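Local coordinates for putative uncharacterized protein TTHB189 (PDB 2ZCA) that belongs to the CasB/Cse2 family of type I-E CRISPR-associated proteins and probably takes part in RNA-guided defence against viruses and plasmids, at residues H62-V65 with A66-A70; G124-F128 with A129-D133; R99-A102 with L103-A106. One frame throughout, in Å; residues are numbered along the deposited sequence.

Contact 1 of 3, residues H62-V65 with A66-A70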
loop_
_atom_site.group_PDB
_atom_site.type_symbol
_atom_site.label_atom_id
_atom_site.label_comp_id
_atom_site.label_asym_id
_atom_site.label_seq_id
_atom_site.Cartn_x
_atom_site.Cartn_y
_atom_site.Cartn_z
ATOM N N HIS A 62 -6.922 3.621 -1.055
ATOM C CA HIS A 62 -6.778 3.175 -2.438
ATOM C C HIS A 62 -5.733 4.009 -3.180
ATOM O O HIS A 62 -4.905 3.469 -3.918
ATOM C CB HIS A 62 -8.113 3.264 -3.186
ATOM C CG HIS A 62 -9.104 2.211 -2.797
ATOM N ND1 HIS A 62 -9.802 2.245 -1.609
ATOM C CD2 HIS A 62 -9.539 1.110 -3.456
ATOM C CE1 HIS A 62 -10.628 1.215 -1.556
ATOM N NE2 HIS A 62 -10.488 0.511 -2.665
ATOM N N TYR A 63 -5.777 5.325 -2.995
ATOM C CA TYR A 63 -4.813 6.196 -3.663
ATOM C C TYR A 63 -3.387 5.894 -3.228
ATOM O O TYR A 63 -2.468 5.900 -4.048
ATOM C CB TYR A 63 -5.128 7.667 -3.383
ATOM C CG TYR A 63 -6.206 8.235 -4.282
ATOM C CD1 TYR A 63 -5.923 8.591 -5.600
ATOM C CD2 TYR A 63 -7.513 8.379 -3.825
ATOM C CE1 TYR A 63 -6.917 9.075 -6.445
ATOM C CE2 TYR A 63 -8.513 8.859 -4.661
ATOM C CZ TYR A 63 -8.207 9.204 -5.970
ATOM O OH TYR A 63 -9.199 9.665 -6.803
ATOM N N LEU A 64 -3.194 5.631 -1.939
ATOM C CA LEU A 64 -1.850 5.345 -1.454
ATOM C C LEU A 64 -1.333 4.023 -2.015
ATOM O O LEU A 64 -0.172 3.926 -2.413
ATOM C CB LEU A 64 -1.817 5.327 0.083
ATOM C CG LEU A 64 -0.465 5.005 0.741
ATOM C CD1 LEU A 64 0.607 5.967 0.253
ATOM C CD2 LEU A 64 -0.603 5.099 2.256
ATOM N N VAL A 65 -2.190 3.005 -2.054
ATOM C CA VAL A 65 -1.779 1.709 -2.586
ATOM C C VAL A 65 -1.451 1.803 -4.076
ATOM O O VAL A 65 -0.511 1.171 -4.545
ATOM C CB VAL A 65 -2.858 0.632 -2.342
ATOM C CG1 VAL A 65 -2.517 -0.644 -3.107
ATOM C CG2 VAL A 65 -2.944 0.330 -0.847
ATOM N N ALA A 66 -2.218 2.591 -4.824
ATOM C CA ALA A 66 -1.939 2.756 -6.246
ATOM C C ALA A 66 -0.559 3.400 -6.400
ATOM O O ALA A 66 0.213 3.030 -7.285
ATOM C CB ALA A 66 -3.005 3.642 -6.903
ATOM N N ALA A 67 -0.258 4.369 -5.539
ATOM C CA ALA A 67 1.027 5.060 -5.591
ATOM C C ALA A 67 2.179 4.111 -5.270
ATOM O O ALA A 67 3.216 4.129 -5.936
ATOM C CB ALA A 67 1.035 6.238 -4.620
ATOM N N LEU A 68 1.996 3.279 -4.250
ATOM C CA LEU A 68 3.042 2.336 -3.862
ATOM C C LEU A 68 3.201 1.237 -4.907
ATOM O O LEU A 68 4.302 0.721 -5.125
ATOM C CB LEU A 68 2.722 1.746 -2.484
ATOM C CG LEU A 68 2.712 2.813 -1.379
ATOM C CD1 LEU A 68 2.190 2.227 -0.079
ATOM C CD2 LEU A 68 4.122 3.372 -1.196
ATOM N N TYR A 69 2.097 0.886 -5.556
ATOM C CA TYR A 69 2.107 -0.129 -6.605
ATOM C C TYR A 69 2.958 0.397 -7.761
ATOM O O TYR A 69 3.775 -0.326 -8.326
ATOM C CB TYR A 69 0.663 -0.402 -7.051
ATOM C CG TYR A 69 0.488 -1.320 -8.242
ATOM C CD1 TYR A 69 0.516 -0.822 -9.548
ATOM C CD2 TYR A 69 0.229 -2.675 -8.062
ATOM C CE1 TYR A 69 0.278 -1.659 -10.645
ATOM C CE2 TYR A 69 -0.007 -3.518 -9.147
ATOM C CZ TYR A 69 0.016 -3.005 -10.434
ATOM O OH TYR A 69 -0.238 -3.842 -11.500
ATOM N N ALA A 70 2.770 1.669 -8.099
ATOM C CA ALA A 70 3.535 2.288 -9.174
ATOM C C ALA A 70 5.019 2.375 -8.811
ATOM O O ALA A 70 5.886 2.135 -9.657
ATOM C CB ALA A 70 2.977 3.678 -9.474
#
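Leu64 and Leu68 meet one turn apart on helix 56-71, a buried alpha-helix of this all-helical Cse2 protein. Four i to i+4 backbone bonds join residues 62-65 to residues 66-70. Ala66 N donates to His62 O at 3.0 Å, and Tyr69 N donates to Val65 O at 2.8 Å. The Ala67 to Tyr63 and Leu68 to Leu64 bonds lie between them. The two leucines make the apolar side-chain contact, closest at Leu64 CG to Leu68 CD1, 3.9 Å. They reach it by different routes. Leu64 has CG anti to the backbone N (chi1 179°), whereas Leu68 has CG anti to its carbonyl carbon (chi1 -63°). The Leu68 branch point therefore rests against the turn before it, with CG 3.3 Å from Leu64 O. That oxygen thus receives the Leu68 N-H and also lies against the Leu68 side chain. Tyr63 OH hydrogen-bonds Glu46 OE2 on helix 42-49, while His62 ND1 bonds Glu58 O one turn back in the same helix. Helix 3-15 packs on Ala66 and Tyr69, helix 20-29 on Ala66, Tyr69 and Ala70, and helix 42-49 on His62 and Tyr63. The loop residues Leu31 and Pro35 touch Leu68 and Leu64.

Contact 2 of 3, residues G124-F128 with A129-D133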
loop_
_atom_site.group_PDB
_atom_site.type_symbol
_atom_site.label_atom_id
_atom_site.label_comp_id
_atom_site.label_asym_id
_atom_site.label_seq_id
_atom_site.Cartn_x
_atom_site.Cartn_y
_atom_site.Cartn_z
ATOM N N GLY A 124 12.391 -5.875 -3.770
ATOM C CA GLY A 124 11.414 -6.697 -4.461
ATOM C C GLY A 124 9.943 -6.380 -4.282
ATOM O O GLY A 124 9.568 -5.388 -3.654
ATOM N N GLY A 125 9.106 -7.255 -4.835
ATOM C CA GLY A 125 7.669 -7.067 -4.773
ATOM C C GLY A 125 6.991 -7.535 -3.500
ATOM O O GLY A 125 7.541 -8.326 -2.732
ATOM N N ILE A 126 5.780 -7.032 -3.287
ATOM C CA ILE A 126 4.982 -7.377 -2.120
ATOM C C ILE A 126 3.536 -7.612 -2.536
ATOM O O ILE A 126 3.158 -7.346 -3.682
ATOM C CB ILE A 126 5.028 -6.253 -1.060
ATOM C CG1 ILE A 126 4.481 -4.953 -1.651
ATOM C CG2 ILE A 126 6.456 -6.060 -0.575
ATOM C CD1 ILE A 126 4.326 -3.835 -0.626
ATOM N N ASP A 127 2.733 -8.114 -1.602
ATOM C CA ASP A 127 1.326 -8.403 -1.855
ATOM C C ASP A 127 0.512 -7.124 -1.690
ATOM O O ASP A 127 0.199 -6.724 -0.569
ATOM C CB ASP A 127 0.822 -9.466 -0.865
ATOM C CG ASP A 127 -0.542 -10.034 -1.246
ATOM O OD1 ASP A 127 -1.412 -9.267 -1.703
ATOM O OD2 ASP A 127 -0.752 -11.254 -1.068
ATOM N N PHE A 128 0.165 -6.492 -2.810
ATOM C CA PHE A 128 -0.597 -5.248 -2.784
ATOM C C PHE A 128 -2.078 -5.434 -2.488
ATOM O O PHE A 128 -2.758 -4.492 -2.083
ATOM C CB PHE A 128 -0.396 -4.499 -4.103
ATOM C CG PHE A 128 0.948 -3.839 -4.209
ATOM C CD1 PHE A 128 1.215 -2.667 -3.507
ATOM C CD2 PHE A 128 1.963 -4.409 -4.968
ATOM C CE1 PHE A 128 2.478 -2.071 -3.559
ATOM C CE2 PHE A 128 3.231 -3.820 -5.026
ATOM C CZ PHE A 128 3.486 -2.653 -4.321
ATOM N N ALA A 129 -2.578 -6.650 -2.677
ATOM C CA ALA A 129 -3.971 -6.938 -2.386
ATOM C C ALA A 129 -4.127 -6.943 -0.866
ATOM O O ALA A 129 -5.020 -6.296 -0.320
ATOM C CB ALA A 129 -4.361 -8.292 -2.969
ATOM N N ARG A 130 -3.247 -7.668 -0.182
ATOM C CA ARG A 130 -3.296 -7.722 1.277
ATOM C C ARG A 130 -2.943 -6.356 1.852
ATOM O O ARG A 130 -3.459 -5.958 2.893
ATOM C CB ARG A 130 -2.326 -8.789 1.820
ATOM C CG ARG A 130 -2.308 -8.908 3.349
ATOM C CD ARG A 130 -3.715 -9.051 3.951
ATOM N NE ARG A 130 -4.389 -10.294 3.577
ATOM C CZ ARG A 130 -4.242 -11.459 4.208
ATOM N NH1 ARG A 130 -3.439 -11.557 5.260
ATOM N NH2 ARG A 130 -4.913 -12.525 3.792
ATOM N N LEU A 131 -2.066 -5.622 1.176
ATOM C CA LEU A 131 -1.698 -4.303 1.670
ATOM C C LEU A 131 -2.931 -3.394 1.759
ATOM O O LEU A 131 -3.126 -2.703 2.759
ATOM C CB LEU A 131 -0.636 -3.659 0.770
ATOM C CG LEU A 131 -0.152 -2.285 1.248
ATOM C CD1 LEU A 131 0.390 -2.398 2.673
ATOM C CD2 LEU A 131 0.927 -1.751 0.308
ATOM N N LEU A 132 -3.767 -3.394 0.725
ATOM C CA LEU A 132 -4.958 -2.550 0.756
ATOM C C LEU A 132 -5.966 -3.059 1.787
ATOM O O LEU A 132 -6.524 -2.275 2.549
ATOM C CB LEU A 132 -5.628 -2.481 -0.621
ATOM C CG LEU A 132 -6.934 -1.679 -0.646
ATOM C CD1 LEU A 132 -6.669 -0.248 -0.183
ATOM C CD2 LEU A 132 -7.530 -1.692 -2.045
ATOM N N ASP A 133 -6.207 -4.366 1.811
ATOM C CA ASP A 133 -7.156 -4.904 2.780
ATOM C C ASP A 133 -6.733 -4.533 4.193
ATOM O O ASP A 133 -7.577 -4.247 5.049
ATOM C CB ASP A 133 -7.265 -6.429 2.662
ATOM C CG ASP A 133 -8.015 -6.865 1.419
ATOM O OD1 ASP A 133 -9.020 -6.213 1.072
ATOM O OD2 ASP A 133 -7.612 -7.869 0.800
#
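Asp127 accepts from Arg130 N and Ala129 N as the N-cap of helix 128-136. Its OD1 lies 2.9 Å from Arg130 N, and this bond is nearly straight (172°). The donor comes from well above the carboxylate plane. The Ala129 bond is weak. Asp127 CG is anti to the backbone N (chi1 -168°), which carries the carboxylate forward over the first turn. Its negative charge at this helix end probably suits the helix dipole. OD2 bonds Gly79 N outside the helix, so both oxygens have partners. The cap adjoins a buried, closely packed apolar part. Phe128 and Leu131 lie side by side and point the same way, with Leu131 CD2 3.9 Å from Phe128 CD1. Ile126 CG1 sits 3.6 Å above one face of the Phe128 ring, toward its rim. Leu68 of helix 56-71 also packs on Phe128. Arg130 marks the looser, partly exposed side. Only the base of its side chain meets the cap, and the chain bends away at chi2 and chi3. Its NE stays 6.0 Å from Asp127 OD2, so no salt bridge forms. Ile126 completes the apolar cluster, with its CD1 4.1 Å from Leu131 CD2.

Contact 3 of 3, residues R99-A102 with L103-A106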
loop_
_atom_site.group_PDB
_atom_site.type_symbol
_atom_site.label_atom_id
_atom_site.label_comp_id
_atom_site.label_asym_id
_atom_site.label_seq_id
_atom_site.Cartn_x
_atom_site.Cartn_y
_atom_site.Cartn_z
ATOM N N ARG A 99 12.052 0.577 12.459
ATOM C CA ARG A 99 11.171 1.233 11.501
ATOM C C ARG A 99 9.875 0.438 11.420
ATOM O O ARG A 99 8.789 1.005 11.320
ATOM C CB ARG A 99 11.815 1.306 10.114
ATOM C CG ARG A 99 12.921 2.335 9.995
ATOM C CD ARG A 99 13.178 2.686 8.534
ATOM N NE ARG A 99 14.192 3.725 8.386
ATOM C CZ ARG A 99 15.490 3.544 8.611
ATOM N NH1 ARG A 99 15.939 2.355 8.995
ATOM N NH2 ARG A 99 16.337 4.552 8.458
ATOM N N PHE A 100 10.001 -0.885 11.462
ATOM C CA PHE A 100 8.834 -1.754 11.409
ATOM C C PHE A 100 7.933 -1.485 12.614
ATOM O O PHE A 100 6.725 -1.317 12.469
ATOM C CB PHE A 100 9.267 -3.226 11.397
ATOM C CG PHE A 100 8.127 -4.194 11.566
ATOM C CD1 PHE A 100 7.119 -4.280 10.610
ATOM C CD2 PHE A 100 8.049 -5.004 12.697
ATOM C CE1 PHE A 100 6.050 -5.156 10.774
ATOM C CE2 PHE A 100 6.980 -5.888 12.874
ATOM C CZ PHE A 100 5.977 -5.962 11.909
ATOM N N LEU A 101 8.511 -1.439 13.808
ATOM C CA LEU A 101 7.697 -1.182 14.995
ATOM C C LEU A 101 7.022 0.187 14.946
ATOM O O LEU A 101 5.872 0.330 15.361
ATOM C CB LEU A 101 8.541 -1.316 16.263
ATOM C CG LEU A 101 9.010 -2.755 16.515
ATOM C CD1 LEU A 101 9.885 -2.802 17.758
ATOM C CD2 LEU A 101 7.807 -3.673 16.673
ATOM N N ALA A 102 7.731 1.190 14.434
ATOM C CA ALA A 102 7.172 2.536 14.329
ATOM C C ALA A 102 6.021 2.542 13.330
ATOM O O ALA A 102 5.079 3.329 13.447
ATOM C CB ALA A 102 8.250 3.526 13.897
ATOM N N LEU A 103 6.110 1.666 12.336
ATOM C CA LEU A 103 5.062 1.553 11.331
ATOM C C LEU A 103 3.806 1.005 12.010
ATOM O O LEU A 103 2.707 1.536 11.838
ATOM C CB LEU A 103 5.514 0.620 10.205
ATOM C CG LEU A 103 4.503 0.353 9.091
ATOM C CD1 LEU A 103 4.023 1.668 8.507
ATOM C CD2 LEU A 103 5.149 -0.520 8.023
ATOM N N LEU A 104 3.972 -0.050 12.800
ATOM C CA LEU A 104 2.834 -0.629 13.504
ATOM C C LEU A 104 2.211 0.384 14.467
ATOM O O LEU A 104 1.013 0.338 14.741
ATOM C CB LEU A 104 3.267 -1.867 14.296
ATOM C CG LEU A 104 3.861 -3.043 13.522
ATOM C CD1 LEU A 104 4.184 -4.170 14.501
ATOM C CD2 LEU A 104 2.869 -3.525 12.467
ATOM N N GLU A 105 3.027 1.304 14.972
ATOM C CA GLU A 105 2.561 2.311 15.930
ATOM C C GLU A 105 2.042 3.600 15.296
ATOM O O GLU A 105 1.555 4.481 15.999
ATOM C CB GLU A 105 3.699 2.653 16.902
ATOM C CG GLU A 105 4.210 1.457 17.694
ATOM C CD GLU A 105 5.659 1.605 18.140
ATOM O OE1 GLU A 105 6.286 2.649 17.846
ATOM O OE2 GLU A 105 6.171 0.663 18.783
ATOM N N ALA A 106 2.131 3.707 13.976
ATOM C CA ALA A 106 1.696 4.915 13.276
ATOM C C ALA A 106 0.204 5.210 13.363
ATOM O O ALA A 106 -0.629 4.312 13.206
ATOM C CB ALA A 106 2.113 4.837 11.805
#
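Leu104 lies over one face of the Phe100 ring in the last turn of helix 96-104. Its CG is 4.2 Å from the ring centroid and 20° off the ring normal, a CH-pi contact. The two side chains run at a slant to each other, and the leucine is offset toward the rim of the ring. Leu104 CD1 makes the closest side-chain approach, 3.6 Å from Phe100 CZ. Leu104 CD2 comes over the CE1 and CZ side of the same ring. The first torsions explain the meeting. Phe100 has CG anti to its backbone N (chi1 171°), so its ring swings along the helix toward the next turn. Leu104 takes the other choice, with CG anti to its carbonyl carbon (chi1 -61°), which turns its branch point back over the ring. Tyr153 stacks on Phe100, and Trp149 of helix 144-155 touches Leu104, so aromatic residues frame this pair.

On the more exposed side, Glu105, extended beyond CG, runs back alongside the helix. Its CD lies 3.1 Å from Leu101 O, and its carboxylate runs past Leu101 CB. The carboxylate makes no bond to that carbonyl, since both are acceptors. Leu101 O instead receives Glu105 N at 3.0 Å.

The backbone bonds change as the helix ends. Leu104 N bonds Phe100 O at 3.0 Å. Leu103 N goes to Arg99 O and also, weakly, to Phe100 O. Glu105 N likewise has a second, weak bond to Ala102 O. Two carbonyls here are used by arginines from elsewhere: Leu104 O by Arg143, and Ala102 O weakly by Arg114. The chemistry is thus split. An apolar face built on the Phe100 ring joins the helix to its neighbours, while the carbonyls at its C-terminal end probably favour the arginines that bond them.

Overall arrangement
Contacts 1 and 2 touch, with centres about 10 Å apart, and both lie near the middle of the chain. Phe128 reaches the backbone of helix 56-71: its CE1 is 3.6 Å from Tyr69 N, and its CZ is 3.6 Å from Leu68 O. Leu132 continues the same seam, with CD1 3.8 Å from Val65 CG2 and CD2 3.7 Å from His62 CD2. Contact 3 stands apart on another helix. Its centre is about 19 Å from that of contact 1 and about 17 Å from that of contact 2, and its nearest atoms are about 8 and 7 Å away. Contact 1 lies within a helix, contact 2 starts another and contact 3 ends a third.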